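PDB 5AZ1: uncharacterized protein from Bombyx mori, which binds NADPH and, as a member of the aldo/keto reductase family, probably uses it to reduce carbonyl compounds to alcohols. Local coordinates for residues Y255-T260 with F291-D296; V220-P225 with R270-I275; I62-R67 with R283-A288. One frame throughout, in Å; residues are numbered along the deposited sequence.

How the contacts relate
From the N terminus, residues 62-67, at the end of helix 51-64, come first; contact 3 joins them to helix 281-287 across 215 residues, bringing the first helix of the barrel against one of the last. Inside that loop lies the whole of contact 2, which pairs strand 219-223 with strand 273-274. Contact 1, between the start of helix 259-269 and the loop before helix 297-304, crosses both, since its segments alternate with theirs. The centres lie 16 to 17 Å apart. Contacts 1 and 3 touch directly, with Thr258 OG1 2.7 Å from Glu286 OE2, and all three reach NADPH: contact 2 at its nicotinamide half, contacts 1 and 3 at its adenine.

Contact 1. Residues Y255-T260 with F291-D296. With NDP (NADPH dihydro-nicotinamide-adenine-dinucleotide phosphate), chain J.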
# COMPACT_ATOMS: atom_id res chain seq x y z
N TYR A 255 14.33 3.26 -23.37
CA TYR A 255 14.34 1.84 -22.90
C TYR A 255 13.16 1.06 -23.45
O TYR A 255 13.08 -0.14 -23.23
CB TYR A 255 14.35 1.77 -21.37
CG TYR A 255 15.50 2.50 -20.73
CD1 TYR A 255 16.73 1.92 -20.60
CD2 TYR A 255 15.33 3.79 -20.29
CE1 TYR A 255 17.79 2.61 -19.99
CE2 TYR A 255 16.36 4.49 -19.70
CZ TYR A 255 17.59 3.89 -19.54
OH TYR A 255 18.60 4.61 -18.92
N GLY A 256 12.26 1.73 -24.15
CA GLY A 256 11.19 1.04 -24.87
C GLY A 256 10.00 0.80 -23.98
O GLY A 256 9.46 -0.28 -23.96
N LYS A 257 9.59 1.83 -23.26
CA LYS A 257 8.62 1.70 -22.18
C LYS A 257 7.73 2.88 -22.20
O LYS A 257 8.14 3.94 -22.60
CB LYS A 257 9.36 1.70 -20.81
CG LYS A 257 10.28 0.51 -20.53
CD LYS A 257 9.47 -0.79 -20.49
CE LYS A 257 10.38 -2.01 -20.50
NZ LYS A 257 9.61 -3.22 -20.14
N THR A 258 6.54 2.71 -21.66
CA THR A 258 5.68 3.84 -21.39
C THR A 258 6.12 4.66 -20.16
O THR A 258 7.05 4.31 -19.42
CB THR A 258 4.25 3.34 -21.14
OG1 THR A 258 4.24 2.50 -19.98
CG2 THR A 258 3.72 2.52 -22.36
N VAL A 259 5.39 5.72 -19.92
CA VAL A 259 5.72 6.69 -18.91
C VAL A 259 5.38 6.11 -17.54
O VAL A 259 6.16 6.25 -16.61
CB VAL A 259 5.01 8.03 -19.17
CG1 VAL A 259 5.04 8.96 -17.98
CG2 VAL A 259 5.65 8.73 -20.38
N THR A 260 4.23 5.48 -17.43
CA THR A 260 3.87 4.78 -16.21
C THR A 260 4.86 3.66 -15.94
O THR A 260 5.24 3.44 -14.79
CB THR A 260 2.42 4.24 -16.23
OG1 THR A 260 2.22 3.49 -17.41
CG2 THR A 260 1.47 5.36 -16.18
N PHE A 291 10.43 -5.00 -15.18
CA PHE A 291 11.55 -5.64 -14.48
C PHE A 291 12.74 -5.95 -15.38
O PHE A 291 13.77 -6.45 -14.90
CB PHE A 291 11.01 -6.91 -13.79
CG PHE A 291 9.90 -6.61 -12.85
CD1 PHE A 291 10.16 -5.86 -11.68
CD2 PHE A 291 8.58 -6.95 -13.14
CE1 PHE A 291 9.14 -5.54 -10.81
CE2 PHE A 291 7.55 -6.60 -12.28
CZ PHE A 291 7.82 -5.90 -11.12
N ASP A 292 12.64 -5.59 -16.66
CA ASP A 292 13.65 -5.93 -17.66
C ASP A 292 14.49 -4.73 -18.15
O ASP A 292 15.05 -4.75 -19.24
CB ASP A 292 12.96 -6.65 -18.84
CG ASP A 292 11.91 -5.81 -19.50
OD1 ASP A 292 11.59 -4.69 -19.03
OD2 ASP A 292 11.34 -6.29 -20.49
N PHE A 293 14.61 -3.68 -17.36
CA PHE A 293 15.44 -2.56 -17.78
C PHE A 293 16.09 -1.88 -16.57
O PHE A 293 15.48 -1.79 -15.51
CB PHE A 293 14.64 -1.59 -18.67
CG PHE A 293 13.60 -0.77 -17.96
CD1 PHE A 293 12.39 -1.34 -17.55
CD2 PHE A 293 13.75 0.61 -17.78
CE1 PHE A 293 11.41 -0.56 -16.94
CE2 PHE A 293 12.78 1.39 -17.15
CZ PHE A 293 11.61 0.79 -16.71
N GLN A 294 17.33 -1.47 -16.76
CA GLN A 294 18.12 -0.75 -15.77
C GLN A 294 18.16 0.71 -16.23
O GLN A 294 18.57 0.97 -17.37
CB GLN A 294 19.53 -1.34 -15.73
CG GLN A 294 20.34 -0.96 -14.49
CD GLN A 294 19.74 -1.51 -13.18
OE1 GLN A 294 18.94 -2.46 -13.19
NE2 GLN A 294 20.11 -0.90 -12.07
N LEU A 295 17.68 1.64 -15.40
CA LEU A 295 17.75 3.07 -15.72
C LEU A 295 19.15 3.49 -15.40
O LEU A 295 19.70 3.08 -14.36
CB LEU A 295 16.79 3.89 -14.90
CG LEU A 295 15.34 3.76 -15.28
CD1 LEU A 295 14.44 3.98 -14.07
CD2 LEU A 295 14.93 4.71 -16.41
N ASP A 296 19.76 4.30 -16.27
CA ASP A 296 21.18 4.65 -16.05
C ASP A 296 21.27 5.92 -15.17
O ASP A 296 20.23 6.53 -14.82
CB ASP A 296 21.97 4.71 -17.39
CG ASP A 296 21.56 5.88 -18.28
OD1 ASP A 296 21.06 6.94 -17.79
OD2 ASP A 296 21.74 5.71 -19.50
PA NDP J . -2.44 4.82 -7.90
O1A NDP J . -1.22 5.74 -7.88
O2A NDP J . -2.32 3.34 -8.00
O5B NDP J . -3.25 5.28 -9.25
C5B NDP J . -4.59 4.89 -9.50
C4B NDP J . -5.04 5.45 -10.85
O4B NDP J . -4.08 5.19 -11.88
C3B NDP J . -6.39 4.84 -11.31
O3B NDP J . -7.34 5.88 -11.48
C2B NDP J . -6.05 4.06 -12.58
O2B NDP J . -7.08 4.04 -13.58
C1B NDP J . -4.77 4.72 -13.06
N9A NDP J . -3.81 3.82 -13.69
C8A NDP J . -3.31 2.68 -13.17
N7A NDP J . -2.41 2.12 -14.00
C5A NDP J . -2.30 2.96 -15.05
C6A NDP J . -1.51 2.96 -16.28
N6A NDP J . -0.65 1.91 -16.48
N1A NDP J . -1.70 4.02 -17.14
C2A NDP J . -2.57 5.03 -16.90
N3A NDP J . -3.32 5.10 -15.78
C4A NDP J . -3.21 4.10 -14.85
O3 NDP J . -3.44 5.32 -6.75
PN NDP J . -3.93 4.51 -5.47
O1N NDP J . -3.75 5.45 -4.32
O2N NDP J . -5.30 3.89 -5.74
O5D NDP J . -2.90 3.24 -5.47
C5D NDP J . -2.54 2.62 -4.31
C4D NDP J . -3.25 1.39 -3.76
O4D NDP J . -2.51 1.34 -2.52
C3D NDP J . -4.70 1.33 -3.28
O3D NDP J . -5.50 0.56 -4.16
C2D NDP J . -4.57 0.61 -1.95
O2D NDP J . -4.38 -0.81 -2.19
C1D NDP J . -3.31 1.27 -1.35
N1N NDP J . -3.44 2.60 -0.59
C2N NDP J . -3.06 2.58 0.72
C3N NDP J . -3.13 3.69 1.59
C7N NDP J . -2.67 3.57 3.03
O7N NDP J . -3.02 4.48 3.79
N7N NDP J . -1.92 2.50 3.46
C4N NDP J . -3.72 5.01 1.09
C5N NDP J . -4.07 4.95 -0.34
C6N NDP J . -3.92 3.78 -1.10
P2B NDP J . -8.15 2.82 -13.73
O1X NDP J . -8.45 2.22 -12.35
O2X NDP J . -9.37 3.59 -14.16
O3X NDP J . -7.39 1.91 -14.67
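Tyr255 and Lys257 both come to the Phe293 ring from the same side, the lysine over its centre, the tyrosine obliquely by CD2. The lysine CG sits 4.0 Å from the ring centroid and only 12° off the normal, the geometry of a CH-pi contact. A bend at chi2 then carries the chain along the ring, with CE 3.6 Å from Phe293 CD1, and brings NZ to the carboxylate of Asp292. In that salt bridge Lys257 NZ stands 2.7 Å from Asp292 OD1, on its syn lone pair; NZ is also bonded to the carbonyl of Ser289, so two acceptors fix the ammonium end. Tyr255 CB lies 3.8 Å from Phe293 CD2, and the two ring planes are inclined at 42°, neither stacked nor perpendicular. Farther along the tyrosine, CE2 rests on Leu295 CD2 at 3.6 Å, while OH accepts a bond from Asp296 N (2.9 Å, 154° at the hydrogen) and is bonded to Asp299 as well. The carboxylate of Asp296 is paired with Lys254. Thr258 and Asp296 are both N-caps, their side chains capping the starts of helices 259-269 and 297-304. The contact joins the turn between helices 246-255 and 259-269 to the loop leading into helix 297-304, on the outside of the aldo/keto reductase TIM barrel; only at Thr260, the far end of the first segment, does it come near the adenine.

Contact 2. Residues V220-P225 with R270-I275. With NDP (NADPH dihydro-nicotinamide-adenine-dinucleotide phosphate), chain J.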
# COMPACT_ATOMS: atom_id res chain seq x y z
N VAL A 220 9.96 -1.10 2.19
CA VAL A 220 9.09 -0.01 1.88
C VAL A 220 8.11 -0.43 0.76
O VAL A 220 8.52 -0.99 -0.29
CB VAL A 220 9.88 1.24 1.50
CG1 VAL A 220 8.98 2.38 1.11
CG2 VAL A 220 10.71 1.71 2.66
N VAL A 221 6.82 -0.17 0.98
CA VAL A 221 5.81 -0.49 -0.00
C VAL A 221 5.12 0.82 -0.34
O VAL A 221 4.62 1.48 0.55
CB VAL A 221 4.80 -1.51 0.55
CG1 VAL A 221 3.58 -1.66 -0.40
CG2 VAL A 221 5.49 -2.85 0.80
N ALA A 222 5.12 1.18 -1.63
CA ALA A 222 4.64 2.46 -2.08
C ALA A 222 3.18 2.36 -2.47
O ALA A 222 2.89 1.64 -3.42
CB ALA A 222 5.43 2.91 -3.32
N TYR A 223 2.31 3.05 -1.76
CA TYR A 223 1.00 3.36 -2.31
C TYR A 223 0.97 4.66 -3.04
O TYR A 223 1.85 5.46 -2.86
CB TYR A 223 -0.06 3.33 -1.23
CG TYR A 223 -0.16 4.45 -0.19
CD1 TYR A 223 -0.72 5.70 -0.52
CD2 TYR A 223 0.14 4.22 1.12
CE1 TYR A 223 -0.90 6.67 0.44
CE2 TYR A 223 -0.04 5.17 2.08
CZ TYR A 223 -0.57 6.40 1.76
OH TYR A 223 -0.81 7.36 2.75
N SER A 224 -0.11 4.90 -3.81
CA SER A 224 -0.21 6.03 -4.76
C SER A 224 1.10 6.25 -5.52
O SER A 224 1.61 7.35 -5.60
CB SER A 224 -0.63 7.32 -4.10
OG SER A 224 -1.87 7.19 -3.36
N PRO A 225 1.61 5.20 -6.12
CA PRO A 225 2.88 5.29 -6.83
C PRO A 225 2.89 6.17 -8.08
O PRO A 225 3.97 6.49 -8.56
CB PRO A 225 3.19 3.82 -7.17
CG PRO A 225 1.81 3.21 -7.32
CD PRO A 225 0.96 3.87 -6.29
N ARG A 270 14.71 1.62 -6.92
CA ARG A 270 15.01 2.04 -5.56
C ARG A 270 14.82 0.92 -4.50
O ARG A 270 15.01 1.18 -3.32
CB ARG A 270 14.15 3.23 -5.18
CG ARG A 270 14.33 4.45 -6.08
CD ARG A 270 13.53 5.65 -5.52
NE ARG A 270 13.85 6.03 -4.11
CZ ARG A 270 13.07 6.77 -3.33
NH1 ARG A 270 11.89 7.20 -3.75
NH2 ARG A 270 13.43 6.99 -2.07
N GLY A 271 14.48 -0.30 -4.90
CA GLY A 271 14.16 -1.38 -3.92
C GLY A 271 12.82 -1.22 -3.17
O GLY A 271 12.65 -1.74 -2.07
N ILE A 272 11.90 -0.49 -3.77
CA ILE A 272 10.59 -0.19 -3.22
C ILE A 272 9.52 -0.99 -3.96
O ILE A 272 9.51 -1.02 -5.21
CB ILE A 272 10.30 1.33 -3.38
CG1 ILE A 272 11.29 2.10 -2.52
CG2 ILE A 272 8.89 1.66 -2.94
CD1 ILE A 272 11.26 3.62 -2.71
N VAL A 273 8.65 -1.64 -3.19
CA VAL A 273 7.53 -2.43 -3.68
C VAL A 273 6.46 -1.41 -4.07
O VAL A 273 6.26 -0.48 -3.33
CB VAL A 273 6.95 -3.33 -2.57
CG1 VAL A 273 5.64 -4.04 -3.04
CG2 VAL A 273 8.00 -4.34 -2.05
N SER A 274 5.82 -1.59 -5.22
CA SER A 274 4.63 -0.81 -5.65
C SER A 274 3.32 -1.57 -5.62
O SER A 274 3.29 -2.72 -6.02
CB SER A 274 4.77 -0.39 -7.10
OG SER A 274 5.64 0.70 -7.05
N ILE A 275 2.27 -0.85 -5.26
CA ILE A 275 0.92 -1.33 -5.28
C ILE A 275 0.01 -0.35 -6.08
O ILE A 275 -0.94 0.26 -5.59
CB ILE A 275 0.39 -1.70 -3.86
CG1 ILE A 275 0.41 -0.56 -2.89
CG2 ILE A 275 1.23 -2.82 -3.18
CD1 ILE A 275 -0.17 -0.96 -1.53
PA NDP J . -2.44 4.82 -7.90
O1A NDP J . -1.22 5.74 -7.88
O2A NDP J . -2.32 3.34 -8.00
O5B NDP J . -3.25 5.28 -9.25
C5B NDP J . -4.59 4.89 -9.50
C4B NDP J . -5.04 5.45 -10.85
O4B NDP J . -4.08 5.19 -11.88
C3B NDP J . -6.39 4.84 -11.31
O3B NDP J . -7.34 5.88 -11.48
C2B NDP J . -6.05 4.06 -12.58
O2B NDP J . -7.08 4.04 -13.58
C1B NDP J . -4.77 4.72 -13.06
N9A NDP J . -3.81 3.82 -13.69
C8A NDP J . -3.31 2.68 -13.17
N7A NDP J . -2.41 2.12 -14.00
C5A NDP J . -2.30 2.96 -15.05
C6A NDP J . -1.51 2.96 -16.28
N6A NDP J . -0.65 1.91 -16.48
N1A NDP J . -1.70 4.02 -17.14
C2A NDP J . -2.57 5.03 -16.90
N3A NDP J . -3.32 5.10 -15.78
C4A NDP J . -3.21 4.10 -14.85
O3 NDP J . -3.44 5.32 -6.75
PN NDP J . -3.93 4.51 -5.47
O1N NDP J . -3.75 5.45 -4.32
O2N NDP J . -5.30 3.89 -5.74
O5D NDP J . -2.90 3.24 -5.47
C5D NDP J . -2.54 2.62 -4.31
C4D NDP J . -3.25 1.39 -3.76
O4D NDP J . -2.51 1.34 -2.52
C3D NDP J . -4.70 1.33 -3.28
O3D NDP J . -5.50 0.56 -4.16
C2D NDP J . -4.57 0.61 -1.95
O2D NDP J . -4.38 -0.81 -2.19
C1D NDP J . -3.31 1.27 -1.35
N1N NDP J . -3.44 2.60 -0.59
C2N NDP J . -3.06 2.58 0.72
C3N NDP J . -3.13 3.69 1.59
C7N NDP J . -2.67 3.57 3.03
O7N NDP J . -3.02 4.48 3.79
N7N NDP J . -1.92 2.50 3.46
C4N NDP J . -3.72 5.01 1.09
C5N NDP J . -4.07 4.95 -0.34
C6N NDP J . -3.92 3.78 -1.10
P2B NDP J . -8.15 2.82 -13.73
O1X NDP J . -8.45 2.22 -12.35
O2X NDP J . -9.37 3.59 -14.16
O3X NDP J . -7.39 1.91 -14.67
O HOH W 1 12.39 -1.43 0.61
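Val221 and Ala222 run parallel to Val273 and Ser274, with CA atoms 4.5 and 4.8 Å apart in the two bridges, as neighbouring strands of the parallel TIM barrel. Three backbone bonds set the register: Val273 N to Val220 O, Ala222 N to Val273 O (2.6 Å, nearly straight at 172°) and Ile275 N to Ala222 O. Side chains alternate between the two faces of the sheet. On one, Val221 and Val273 lie side by side and point the same way, CG2 of the first 3.7 Å from CB of the second; Val221 CG1 also meets Ile275 CG2, the two side chains crossing at about a right angle. On the other, Ala222 CB packs on Ile272 CG2 at 3.7 Å. The C-terminal ends of both strands line the cofactor site. The Tyr223 ring covers the nicotinamide, with NADPH C3N 3.3 Å above its centre, a placement reached with CG between the backbone N and the carbonyl carbon (chi1 73°). Its hydroxyl is bonded to Asn176. Ile275 CD1 touches the ribose, and Pro225 CD faces a phosphate oxygen. At the pyrophosphate, Ser224 OG donates a 2.7 Å hydrogen bond to NADPH O1N.

Contact 3. Residues I62-R67 with R283-A288; sequences IDIGYR and RVLENA. With NDP (NADPH dihydro-nicotinamide-adenine-dinucleotide phosphate), chain J; ACT (acetate ion), chain G.
Apolar packing brings Ile64 and Tyr66 against helix 281-287. Ile64 CD1 meets Leu285 CD1 at 3.9 Å, the two side chains crossing at about a right angle, and the Tyr66 ring carries Val284 CG1 on CE1 at 3.5 Å, with Ala288 CB touching the same ring carbon obliquely. The polar link starts from the tyrosine hydroxyl, which donates to Val284 O (2.6 Å) in the carbonyl plane, on a lone pair. A water donates to that hydroxyl and accepts from Asn287 ND2, linking Tyr66 to that amide. These segments belong to the TIM barrel of the aldo/keto reductases, where the end of its first helix meets a helix of the adenine pocket. There Asn287 pairs with one edge of the base through two bonds: OD1 accepts from NADPH N6A, and ND2 donates to N7A at 171°. The guanidinium of Arg283 lies flat over the adenine, with NADPH N3A 3.4 Å above its centre, while NH1 reaches O3X of the 2'-phosphate at 2.8 Å. Arg67, remote from the cofactor, grips Ile62 O and Tyr66 O with NH1, and its NE and NH2 hold an acetate ion, probably from the crystallisation liquor. A leucine in place of Arg67 would probably cost Tyr66 O and Ile62 O this side-chain donor, although Gly65 N still bonds to Ile62 O. The backbone turns at Gly65, in a Schellman motif closing helix 51-64.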
# COMPACT_ATOMS: atom_id res chain seq x y z
N ILE A 62 -4.24 -12.41 -11.66
CA ILE A 62 -3.76 -13.71 -11.19
C ILE A 62 -3.42 -14.65 -12.34
O ILE A 62 -2.38 -15.35 -12.31
CB ILE A 62 -4.74 -14.34 -10.15
CG1 ILE A 62 -4.73 -13.50 -8.88
CG2 ILE A 62 -4.28 -15.73 -9.78
CD1 ILE A 62 -5.95 -13.57 -8.00
N ASP A 63 -4.28 -14.68 -13.37
CA ASP A 63 -4.00 -15.53 -14.58
C ASP A 63 -2.64 -15.18 -15.18
O ASP A 63 -1.84 -16.08 -15.46
CB ASP A 63 -5.08 -15.37 -15.66
CG ASP A 63 -6.42 -15.98 -15.26
OD1 ASP A 63 -6.47 -16.93 -14.44
OD2 ASP A 63 -7.47 -15.51 -15.73
N ILE A 64 -2.33 -13.89 -15.33
CA ILE A 64 -0.99 -13.60 -15.95
C ILE A 64 0.24 -13.71 -15.05
O ILE A 64 1.35 -13.70 -15.59
CB ILE A 64 -0.91 -12.26 -16.71
CG1 ILE A 64 -1.07 -11.07 -15.75
CG2 ILE A 64 -1.96 -12.26 -17.82
CD1 ILE A 64 -0.92 -9.72 -16.41
N GLY A 65 0.06 -13.81 -13.72
CA GLY A 65 1.20 -13.98 -12.80
C GLY A 65 1.33 -13.03 -11.60
O GLY A 65 2.29 -13.11 -10.88
N TYR A 66 0.38 -12.15 -11.38
CA TYR A 66 0.32 -11.43 -10.12
C TYR A 66 -0.03 -12.41 -8.97
O TYR A 66 -0.93 -13.29 -9.09
CB TYR A 66 -0.73 -10.36 -10.13
CG TYR A 66 -0.43 -9.04 -10.84
CD1 TYR A 66 -0.22 -8.97 -12.22
CD2 TYR A 66 -0.44 -7.85 -10.13
CE1 TYR A 66 -0.08 -7.72 -12.85
CE2 TYR A 66 -0.25 -6.63 -10.75
CZ TYR A 66 -0.08 -6.56 -12.11
OH TYR A 66 0.09 -5.28 -12.70
N ARG A 67 0.69 -12.25 -7.88
CA ARG A 67 0.45 -12.96 -6.66
C ARG A 67 0.16 -12.10 -5.40
O ARG A 67 -0.36 -12.61 -4.40
CB ARG A 67 1.64 -13.83 -6.41
CG ARG A 67 1.93 -14.82 -7.53
CD ARG A 67 0.87 -15.94 -7.61
NE ARG A 67 1.09 -16.83 -8.71
CZ ARG A 67 0.52 -16.72 -9.92
NH1 ARG A 67 -0.33 -15.76 -10.25
NH2 ARG A 67 0.84 -17.61 -10.83
N ARG A 283 -3.72 -2.13 -18.42
CA ARG A 283 -2.88 -1.51 -17.38
C ARG A 283 -2.32 -2.53 -16.40
O ARG A 283 -1.15 -2.45 -16.01
CB ARG A 283 -3.69 -0.45 -16.70
CG ARG A 283 -3.89 0.73 -17.67
CD ARG A 283 -4.91 1.73 -17.13
NE ARG A 283 -5.05 2.94 -17.91
CZ ARG A 283 -5.95 3.89 -17.64
NH1 ARG A 283 -6.79 3.76 -16.63
NH2 ARG A 283 -6.01 4.99 -18.39
N VAL A 284 -3.13 -3.53 -16.06
CA VAL A 284 -2.64 -4.65 -15.27
C VAL A 284 -1.44 -5.24 -15.94
O VAL A 284 -0.40 -5.47 -15.28
CB VAL A 284 -3.71 -5.74 -15.02
CG1 VAL A 284 -3.15 -6.95 -14.33
CG2 VAL A 284 -4.82 -5.18 -14.16
N LEU A 285 -1.55 -5.50 -17.22
CA LEU A 285 -0.44 -6.15 -17.98
C LEU A 285 0.80 -5.22 -18.14
O LEU A 285 1.97 -5.64 -17.95
CB LEU A 285 -0.96 -6.53 -19.37
CG LEU A 285 0.04 -7.16 -20.33
CD1 LEU A 285 0.74 -8.37 -19.72
CD2 LEU A 285 -0.66 -7.49 -21.65
N GLU A 286 0.49 -3.99 -18.52
CA GLU A 286 1.50 -2.91 -18.73
C GLU A 286 2.31 -2.67 -17.42
O GLU A 286 3.55 -2.84 -17.40
CB GLU A 286 0.78 -1.63 -19.20
CG GLU A 286 1.69 -0.45 -19.59
CD GLU A 286 0.94 0.88 -19.71
OE1 GLU A 286 -0.29 0.89 -19.87
OE2 GLU A 286 1.58 1.94 -19.63
N ASN A 287 1.59 -2.38 -16.32
CA ASN A 287 2.21 -2.23 -14.97
C ASN A 287 3.14 -3.34 -14.56
O ASN A 287 4.11 -3.08 -13.85
CB ASN A 287 1.17 -2.00 -13.89
CG ASN A 287 0.36 -0.77 -14.15
OD1 ASN A 287 0.73 0.02 -15.01
ND2 ASN A 287 -0.77 -0.62 -13.47
N ALA A 288 2.95 -4.55 -15.06
CA ALA A 288 3.85 -5.66 -14.70
C ALA A 288 5.06 -5.85 -15.56
O ALA A 288 5.94 -6.67 -15.23
CB ALA A 288 3.08 -6.96 -14.61
PA NDP J . -2.44 4.82 -7.90
O1A NDP J . -1.22 5.74 -7.88
O2A NDP J . -2.32 3.34 -8.00
O5B NDP J . -3.25 5.28 -9.25
C5B NDP J . -4.59 4.89 -9.50
C4B NDP J . -5.04 5.45 -10.85
O4B NDP J . -4.08 5.19 -11.88
C3B NDP J . -6.39 4.84 -11.31
O3B NDP J . -7.34 5.88 -11.48
C2B NDP J . -6.05 4.06 -12.58
O2B NDP J . -7.08 4.04 -13.58
C1B NDP J . -4.77 4.72 -13.06
N9A NDP J . -3.81 3.82 -13.69
C8A NDP J . -3.31 2.68 -13.17
N7A NDP J . -2.41 2.12 -14.00
C5A NDP J . -2.30 2.96 -15.05
C6A NDP J . -1.51 2.96 -16.28
N6A NDP J . -0.65 1.91 -16.48
N1A NDP J . -1.70 4.02 -17.14
C2A NDP J . -2.57 5.03 -16.90
N3A NDP J . -3.32 5.10 -15.78
C4A NDP J . -3.21 4.10 -14.85
O3 NDP J . -3.44 5.32 -6.75
PN NDP J . -3.93 4.51 -5.47
O1N NDP J . -3.75 5.45 -4.32
O2N NDP J . -5.30 3.89 -5.74
O5D NDP J . -2.90 3.24 -5.47
C5D NDP J . -2.54 2.62 -4.31
C4D NDP J . -3.25 1.39 -3.76
O4D NDP J . -2.51 1.34 -2.52
C3D NDP J . -4.70 1.33 -3.28
O3D NDP J . -5.50 0.56 -4.16
C2D NDP J . -4.57 0.61 -1.95
O2D NDP J . -4.38 -0.81 -2.19
C1D NDP J . -3.31 1.27 -1.35
N1N NDP J . -3.44 2.60 -0.59
C2N NDP J . -3.06 2.58 0.72
C3N NDP J . -3.13 3.69 1.59
C7N NDP J . -2.67 3.57 3.03
O7N NDP J . -3.02 4.48 3.79
N7N NDP J . -1.92 2.50 3.46
C4N NDP J . -3.72 5.01 1.09
C5N NDP J . -4.07 4.95 -0.34
C6N NDP J . -3.92 3.78 -1.10
P2B NDP J . -8.15 2.82 -13.73
O1X NDP J . -8.45 2.22 -12.35
O2X NDP J . -9.37 3.59 -14.16
O3X NDP J . -7.39 1.91 -14.67
C ACT G . 3.24 -19.72 -8.87
O ACT G . 3.33 -18.66 -8.18
OXT ACT G . 2.32 -19.87 -9.69
CH3 ACT G . 4.21 -20.84 -8.71
O HOH W 2 -1.46 -3.34 -12.09